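Local atomic coordinates of cucumber basic protein (Cucumis sativus, PDB entry 2CBP), a protein that binds a single type 1 copper ion and, as a blue copper protein of the phytocyanin family, probably carries electrons. Residues G9-N14 with H39-V44; F77-P82 with S87-A92. All coordinates share one frame; numbering follows the deposited sequence. Where two conformers were deposited one is given.

Interaction 1 of 2, residues G9-N14 with H39-V44. With CU (copper (II) ion), chain B.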
ATOM      1  N   GLY A   9      -3.468  -7.824  11.457  1.00 11.08           N
ATOM      2  CA  GLY A   9      -3.696  -8.666  10.267  1.00 15.00           C
ATOM      3  C   GLY A   9      -2.676  -8.465   9.153  1.00 15.16           C
ATOM      4  O   GLY A   9      -2.566  -9.314   8.237  1.00 12.79           O
ATOM      5  N   GLY A  10      -1.923  -7.373   9.221  1.00  7.57           N
ATOM      6  CA  GLY A  10      -0.918  -7.008   8.263  1.00  7.97           C
ATOM      7  C   GLY A  10      -1.564  -6.632   6.916  1.00  7.24           C
ATOM      8  O   GLY A  10      -2.756  -6.371   6.863  1.00  7.92           O
ATOM      9  N   TRP A  11      -0.718  -6.625   5.927  1.00  7.92           N
ATOM     10  CA  TRP A  11      -1.040  -6.288   4.512  1.00  7.44           C
ATOM     11  C   TRP A  11      -1.766  -7.509   3.951  1.00  6.99           C
ATOM     12  O   TRP A  11      -1.153  -8.553   3.780  1.00  5.71           O
ATOM     13  CB  TRP A  11       0.206  -5.884   3.778  1.00  5.31           C
ATOM     14  CG  TRP A  11       0.205  -5.565   2.337  1.00  4.04           C
ATOM     15  CD1 TRP A  11       1.015  -6.091   1.387  1.00  5.38           C
ATOM     16  CD2 TRP A  11      -0.623  -4.604   1.659  1.00  3.40           C
ATOM     17  NE1 TRP A  11       0.779  -5.526   0.135  1.00  8.20           N
ATOM     18  CE2 TRP A  11      -0.237  -4.608   0.299  1.00  7.77           C
ATOM     19  CE3 TRP A  11      -1.622  -3.743   2.087  1.00  6.72           C
ATOM     20  CZ2 TRP A  11      -0.839  -3.793  -0.645  1.00  6.29           C
ATOM     21  CZ3 TRP A  11      -2.222  -2.916   1.139  1.00  7.66           C
ATOM     22  CH2 TRP A  11      -1.844  -2.952  -0.194  1.00  5.52           C
ATOM     23  N   THR A  12      -3.053  -7.304   3.730  1.00  6.62           N
ATOM     24  CA  THR A  12      -3.907  -8.405   3.236  1.00 10.40           C
ATOM     25  C   THR A  12      -5.083  -7.906   2.437  1.00 14.24           C
ATOM     26  O   THR A  12      -5.169  -6.701   2.113  1.00 10.42           O
ATOM     27  CB  THR A  12      -4.286  -9.201   4.500  1.00 18.00           C
ATOM     28  OG1 THR A  12      -4.871 -10.391   4.025  1.00 14.91           O
ATOM     29  CG2 THR A  12      -5.218  -8.429   5.428  1.00 14.28           C
ATOM     30  N   PHE A  13      -5.986  -8.810   2.107  0.50 11.11           N
ATOM     31  CA  PHE A  13      -7.197  -8.553   1.329  0.50 13.05           C
ATOM     32  C   PHE A  13      -8.202  -7.650   2.038  0.50 11.76           C
ATOM     33  O   PHE A  13      -8.204  -7.545   3.270  0.50 10.66           O
ATOM     34  CB  PHE A  13      -7.876  -9.883   0.946  0.50 12.06           C
ATOM     35  CG  PHE A  13      -7.016 -10.840   0.174  0.50 11.10           C
ATOM     36  CD1 PHE A  13      -6.855 -10.695  -1.198  0.50 12.39           C
ATOM     37  CD2 PHE A  13      -6.381 -11.901   0.830  0.50 12.22           C
ATOM     38  CE1 PHE A  13      -6.065 -11.586  -1.923  0.50 11.75           C
ATOM     39  CE2 PHE A  13      -5.586 -12.805   0.121  0.50 11.57           C
ATOM     40  CZ  PHE A  13      -5.433 -12.632  -1.265  0.50 10.63           C
ATOM     41  N   ASN A  14      -9.045  -7.040   1.220  0.50 15.80           N
ATOM     42  CA  ASN A  14     -10.105  -6.137   1.723  0.50 24.38           C
ATOM     43  C   ASN A  14      -9.539  -5.277   2.864  0.50 24.39           C
ATOM     44  O   ASN A  14      -9.963  -5.427   4.030  0.50 24.00           O
ATOM     45  CB  ASN A  14     -11.332  -6.935   2.166  0.50 30.86           C
ATOM     46  CG  ASN A  14     -12.204  -7.530   1.094  0.50 35.15           C
ATOM     47  OD1 ASN A  14     -12.238  -8.760   0.870  0.50 35.93           O
ATOM     48  ND2 ASN A  14     -12.958  -6.664   0.408  0.50 37.41           N
ATOM     49  N   HIS A  39       2.278 -12.229  -1.797  1.00  4.50           N
ATOM     50  CA  HIS A  39       1.928 -10.806  -1.925  1.00  7.52           C
ATOM     51  C   HIS A  39       3.159  -9.922  -2.143  1.00  5.92           C
ATOM     52  O   HIS A  39       4.283 -10.329  -1.916  1.00  5.49           O
ATOM     53  CB  HIS A  39       1.221 -10.340  -0.650  1.00  4.36           C
ATOM     54  CG  HIS A  39      -0.037 -11.018  -0.224  1.00  7.01           C
ATOM     55  ND1 HIS A  39      -1.273 -10.810  -0.847  1.00  6.29           N
ATOM     56  CD2 HIS A  39      -0.215 -11.899   0.818  1.00  7.35           C
ATOM     57  CE1 HIS A  39      -2.117 -11.560  -0.203  1.00  5.93           C
ATOM     58  NE2 HIS A  39      -1.538 -12.231   0.803  1.00  7.82           N
ATOM     59  N   ASN A  40       2.902  -8.689  -2.570  1.00  5.99           N
ATOM     60  CA  ASN A  40       3.901  -7.667  -2.824  1.00  2.00           C
ATOM     61  C   ASN A  40       3.234  -6.298  -2.509  1.00  2.00           C
ATOM     62  O   ASN A  40       2.053  -6.214  -2.177  1.00  2.51           O
ATOM     63  CB  ASN A  40       4.531  -7.671  -4.234  1.00  3.18           C
ATOM     64  CG  ASN A  40       3.546  -7.505  -5.355  1.00  5.17           C
ATOM     65  OD1 ASN A  40       2.421  -6.979  -5.154  1.00  4.92           O
ATOM     66  ND2 ASN A  40       3.878  -7.971  -6.564  1.00  8.18           N
ATOM     67  N   VAL A  41       4.094  -5.289  -2.627  1.00  2.12           N
ATOM     68  CA  VAL A  41       3.660  -3.886  -2.419  1.00  4.42           C
ATOM     69  C   VAL A  41       4.138  -3.161  -3.680  1.00  5.38           C
ATOM     70  O   VAL A  41       5.352  -3.208  -4.003  1.00  7.36           O
ATOM     71  CB  VAL A  41       4.220  -3.284  -1.111  1.00  8.06           C
ATOM     72  CG1 VAL A  41       3.838  -1.812  -0.952  1.00  7.39           C
ATOM     73  CG2 VAL A  41       3.846  -4.088   0.117  1.00  7.07           C
ATOM     74  N   VAL A  42       3.217  -2.512  -4.361  1.00  2.83           N
ATOM     75  CA  VAL A  42       3.524  -1.783  -5.593  1.00  2.23           C
ATOM     76  C   VAL A  42       3.046  -0.333  -5.435  1.00  3.90           C
ATOM     77  O   VAL A  42       1.883  -0.106  -5.043  1.00  2.66           O
ATOM     78  CB  VAL A  42       2.896  -2.509  -6.815  1.00  4.21           C
ATOM     79  CG1 VAL A  42       3.292  -1.926  -8.161  1.00  3.85           C
ATOM     80  CG2 VAL A  42       3.111  -4.019  -6.785  1.00  6.61           C
ATOM     81  N   VAL A  43       3.940   0.558  -5.747  1.00  2.00           N
ATOM     82  CA  VAL A  43       3.695   2.006  -5.675  1.00  6.36           C
ATOM     83  C   VAL A  43       3.232   2.496  -7.051  1.00  6.30           C
ATOM     84  O   VAL A  43       4.019   2.538  -8.012  1.00  8.80           O
ATOM     85  CB  VAL A  43       4.969   2.742  -5.208  1.00  6.95           C
ATOM     86  CG1 VAL A  43       4.642   4.222  -4.970  1.00  8.20           C
ATOM     87  CG2 VAL A  43       5.581   2.100  -3.996  1.00 10.68           C
ATOM     88  N   VAL A  44       1.957   2.867  -7.069  1.00  4.37           N
ATOM     89  CA  VAL A  44       1.327   3.335  -8.330  1.00  9.08           C
ATOM     90  C   VAL A  44       0.780   4.749  -8.220  1.00  9.44           C
ATOM     91  O   VAL A  44       0.929   5.410  -7.199  1.00 10.77           O
ATOM     92  CB  VAL A  44       0.222   2.300  -8.703  1.00  7.11           C
ATOM     93  CG1 VAL A  44       0.772   0.907  -8.933  1.00  8.47           C
ATOM     94  CG2 VAL A  44      -0.904   2.273  -7.679  1.00  4.31           C
TER
HETATM   95 CU    CU B  97      -1.664  -9.742  -2.407  1.00  5.01          CU
HETATM   96  O   HOH W   1      -3.248 -13.048   3.454  1.00 28.07           O
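W11 reaches the chain at N40 with the pyrrole side of its indole. NE1 donates to N40 O over 2.7 Å, and the bond is almost perfectly straight, 177° at the hydrogen. The oxygen lies in the plane of the indole, at its edge, whereas seen from the carbonyl group the donor sits above the plane, 42° out of it. CG of W11 is anti to the backbone N, which swings the indole away from its own loop and over to the start of strand 41-44. There CG2 of V41 comes obliquely to the five-membered ring, 3.7 Å from W11 CD1. Further along the loop, F13 and H39 form an offset edge-to-face pair, planes at 67° and centroids 5.2 Å apart. The imidazole supplies the edge: H39 CE1 is 3.6 Å from F13 CZ. That same carbon stands between the two ring nitrogens, which have separate jobs. ND1 binds copper at 1.9 Å, and NE2 donates to a water 3.3 Å away that also hydrogen-bonds T12 OG1. Metal, water and phenyl ring together fix the rotation of the imidazole. ND1 is spent on the metal and NE2-H on the water, which is consistent with an imidazole bound in its neutral form, and the loop 9-14 acts as its second shell, holding the imidazole through F13 and the water while W11 ties down the backbone one residue on.

Interaction 2 of 2, residues F77-P82 with S87-A92; sequences FICNFP and SGMKIA. With CU (copper (II) ion), chain B.
F77 and I91 pair across the hairpin as an antiparallel hydrogen-bonded pair, gripped by two backbone bonds. F77 N donates to I91 O at 3.0 Å, and I91 N returns a bond to F77 O at 2.9 Å. Two residues on, C79 N donates to M89 O, also at 3.0 Å but more bent, 147° at the hydrogen, as the strands give way to the copper loop. Between these lies the non-hydrogen-bonded pair I78 and K90, where the chains draw close enough for K90 CA to make a CA-H...O contact of 3.1 Å with F77 O. M89 is the centre of an inverse gamma turn, with a weak bond from K90 N to G88 O.

The apolar contacts fall on both faces of the hairpin. On one, CG1 of I91 comes obliquely to the F77 ring, 3.9 Å from CD1, in the core shared with L30 and F32. On the other, I78 CG2 rests against K90 CB, while the lysine chain runs on to F49, whose carbonyl oxygen takes NZ.

At the copper end of the hairpin, C79 SG binds the ion at 2.2 Å. The side chain of M89, extended from CG anti to the backbone N (chi1 -170°), brings SD to the same ion at 2.6 Å, and on the way its CG presses unusually tightly on C79 CB. A short thiolate bond beside a longer thioether bond is characteristic of type 1 copper, and the C79-M89 backbone bond ties the two sulfur ligands together through their backbones, one shell out from the metal.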
ATOM      1  N   PHE A  77      -0.892   2.489  -3.140  1.00  6.17           N
ATOM      2  CA  PHE A  77      -0.245   1.174  -3.061  1.00  9.32           C
ATOM      3  C   PHE A  77      -1.272   0.075  -3.383  1.00  5.30           C
ATOM      4  O   PHE A  77      -2.424   0.075  -2.940  1.00  3.98           O
ATOM      5  CB  PHE A  77       0.365   0.866  -1.661  1.00  9.07           C
ATOM      6  CG  PHE A  77       1.233   1.953  -1.116  1.00  7.71           C
ATOM      7  CD1 PHE A  77       0.637   3.010  -0.396  1.00 12.16           C
ATOM      8  CD2 PHE A  77       2.593   1.954  -1.343  1.00  9.75           C
ATOM      9  CE1 PHE A  77       1.427   4.058   0.081  1.00 11.66           C
ATOM     10  CE2 PHE A  77       3.414   2.999  -0.869  1.00  8.17           C
ATOM     11  CZ  PHE A  77       2.794   4.041  -0.161  1.00  7.37           C
ATOM     12  N   ILE A  78      -0.748  -0.898  -4.147  1.00  5.72           N
ATOM     13  CA  ILE A  78      -1.588  -2.054  -4.480  1.00  2.00           C
ATOM     14  C   ILE A  78      -0.702  -3.319  -4.385  1.00  2.00           C
ATOM     15  O   ILE A  78       0.523  -3.210  -4.335  1.00  3.04           O
ATOM     16  CB  ILE A  78      -2.192  -2.016  -5.880  1.00  5.54           C
ATOM     17  CG1 ILE A  78      -1.103  -2.174  -6.925  1.00  3.39           C
ATOM     18  CG2 ILE A  78      -2.990  -0.753  -6.159  1.00  5.94           C
ATOM     19  CD1 ILE A  78      -1.556  -2.205  -8.388  1.00  6.91           C
ATOM     20  N   CYS A  79      -1.384  -4.437  -4.363  1.00  6.89           N
ATOM     21  CA  CYS A  79      -0.704  -5.763  -4.401  1.00  3.26           C
ATOM     22  C   CYS A  79      -1.022  -6.174  -5.870  1.00  6.55           C
ATOM     23  O   CYS A  79      -2.240  -6.109  -6.165  1.00  5.35           O
ATOM     24  CB  CYS A  79      -1.170  -6.777  -3.413  1.00  2.00           C
ATOM     25  SG  CYS A  79      -0.605  -8.464  -3.782  1.00  4.13           S
ATOM     26  N   ASN A  80      -0.042  -6.493  -6.678  1.00  3.83           N
ATOM     27  CA  ASN A  80      -0.371  -6.839  -8.073  1.00  7.54           C
ATOM     28  C   ASN A  80      -0.398  -8.319  -8.420  1.00  7.89           C
ATOM     29  O   ASN A  80      -0.446  -8.635  -9.641  1.00  9.83           O
ATOM     30  CB  ASN A  80       0.321  -5.957  -9.096  1.00  4.18           C
ATOM     31  CG  ASN A  80       1.766  -6.306  -9.358  1.00  4.45           C
ATOM     32  OD1 ASN A  80       2.298  -7.253  -8.770  1.00  7.88           O
ATOM     33  ND2 ASN A  80       2.357  -5.520 -10.243  1.00 11.40           N
ATOM     34  N   PHE A  81      -0.446  -9.200  -7.477  1.00  2.90           N
ATOM     35  CA  PHE A  81      -0.645 -10.654  -7.687  1.00  4.60           C
ATOM     36  C   PHE A  81      -2.039 -10.712  -8.332  1.00  3.26           C
ATOM     37  O   PHE A  81      -2.918  -9.882  -8.050  1.00  3.85           O
ATOM     38  CB  PHE A  81      -0.620 -11.406  -6.355  1.00  3.67           C
ATOM     39  CG  PHE A  81       0.757 -11.872  -5.945  1.00  4.35           C
ATOM     40  CD1 PHE A  81       1.793 -10.980  -5.745  1.00  9.42           C
ATOM     41  CD2 PHE A  81       0.977 -13.231  -5.766  1.00 11.03           C
ATOM     42  CE1 PHE A  81       3.072 -11.439  -5.362  1.00 10.64           C
ATOM     43  CE2 PHE A  81       2.233 -13.711  -5.389  1.00 13.46           C
ATOM     44  CZ  PHE A  81       3.266 -12.824  -5.201  1.00  9.55           C
ATOM     45  N   PRO A  82      -2.250 -11.641  -9.231  1.00  9.83           N
ATOM     46  CA  PRO A  82      -3.532 -11.763  -9.943  1.00  8.91           C
ATOM     47  C   PRO A  82      -4.714 -11.799  -9.035  1.00  6.00           C
ATOM     48  O   PRO A  82      -4.879 -12.637  -8.137  1.00  9.23           O
ATOM     49  CB  PRO A  82      -3.369 -12.982 -10.846  1.00 15.54           C
ATOM     50  CG  PRO A  82      -1.859 -13.128 -11.043  1.00 15.17           C
ATOM     51  CD  PRO A  82      -1.286 -12.688  -9.673  1.00 11.55           C
ATOM     52  N   SER A  87      -9.481  -7.513  -5.260  1.00  9.72           N
ATOM     53  CA  SER A  87     -10.093  -8.034  -4.036  1.00  9.96           C
ATOM     54  C   SER A  87      -9.949  -7.049  -2.886  1.00 13.89           C
ATOM     55  O   SER A  87     -10.249  -7.462  -1.736  1.00 17.56           O
ATOM     56  CB  SER A  87      -9.504  -9.389  -3.645  1.00  9.28           C
ATOM     57  OG  SER A  87      -9.645 -10.354  -4.664  1.00  8.16           O
ATOM     58  N   GLY A  88      -9.489  -5.843  -3.184  1.00 11.13           N
ATOM     59  CA  GLY A  88      -9.348  -4.848  -2.085  1.00  7.70           C
ATOM     60  C   GLY A  88      -8.013  -4.750  -1.406  1.00  9.19           C
ATOM     61  O   GLY A  88      -7.889  -4.176  -0.301  1.00  9.15           O
ATOM     62  N   MET A  89      -6.996  -5.302  -2.061  1.00  6.55           N
ATOM     63  CA  MET A  89      -5.612  -5.272  -1.535  1.00  7.81           C
ATOM     64  C   MET A  89      -4.921  -4.053  -2.174  1.00  2.90           C
ATOM     65  O   MET A  89      -4.133  -4.104  -3.096  1.00  4.75           O
ATOM     66  CB  MET A  89      -4.901  -6.595  -1.739  1.00  4.93           C
ATOM     67  CG  MET A  89      -3.596  -6.624  -1.004  1.00  6.93           C
ATOM     68  SD  MET A  89      -3.032  -8.323  -0.702  1.00  4.92           S
ATOM     69  CE  MET A  89      -1.539  -7.858   0.264  1.00  4.79           C
ATOM     70  N   LYS A  90      -5.363  -2.905  -1.631  1.00  5.67           N
ATOM     71  CA  LYS A  90      -4.894  -1.585  -2.065  1.00  3.63           C
ATOM     72  C   LYS A  90      -5.266  -0.528  -1.028  1.00  2.72           C
ATOM     73  O   LYS A  90      -6.256  -0.693  -0.299  1.00  4.26           O
ATOM     74  CB  LYS A  90      -5.578  -1.194  -3.408  1.00  8.68           C
ATOM     75  CG  LYS A  90      -7.075  -1.135  -3.241  1.00 10.96           C
ATOM     76  CD  LYS A  90      -7.893  -0.371  -4.200  1.00 21.65           C
ATOM     77  CE  LYS A  90      -7.837  -0.752  -5.629  1.00 20.59           C
ATOM     78  NZ  LYS A  90      -8.923  -0.041  -6.399  1.00 17.14           N
ATOM     79  N   ILE A  91      -4.436   0.519  -0.970  1.00  7.61           N
ATOM     80  CA  ILE A  91      -4.678   1.626  -0.044  1.00  2.83           C
ATOM     81  C   ILE A  91      -4.248   2.932  -0.706  1.00  2.00           C
ATOM     82  O   ILE A  91      -3.318   3.026  -1.511  1.00  2.66           O
ATOM     83  CB  ILE A  91      -4.034   1.543   1.331  1.00  6.67           C
ATOM     84  CG1 ILE A  91      -2.538   1.362   1.189  1.00  8.14           C
ATOM     85  CG2 ILE A  91      -4.667   0.452   2.185  1.00  6.74           C
ATOM     86  CD1 ILE A  91      -1.671   1.433   2.452  1.00  9.06           C
ATOM     87  N   ALA A  92      -4.986   3.962  -0.272  1.00  5.14           N
ATOM     88  CA  ALA A  92      -4.691   5.329  -0.743  1.00  6.35           C
ATOM     89  C   ALA A  92      -4.508   6.173   0.552  1.00  6.04           C
ATOM     90  O   ALA A  92      -5.326   6.075   1.448  1.00  5.05           O
ATOM     91  CB  ALA A  92      -5.738   5.877  -1.657  1.00  8.08           C
TER
HETATM   92 CU    CU B  97      -1.664  -9.742  -2.407  1.00  5.01          CU

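Copper joins the two contacts: interaction 1 supplies H39, interaction 2 supplies C79 and M89, and H84, from the turn between 77-82 and 87-92, completes the site. H39 ND1 and M89 SD come within 3.0 Å of each other around the ion. W11 of interaction 1 also packs on the methionine ligand, its NE1 3.3 Å from M89 CE, so the indole that holds N40 also packs against a copper ligand of interaction 2. Strands 41-44 and 73-78 are neighbours in one antiparallel sheet, where V42 N and I78 O, 2.8 Å apart, probably hydrogen-bond. Nearer the metal, N40 ND2 probably bonds N80 OD1 at 2.8 Å, linking the residues that follow H39 and C79.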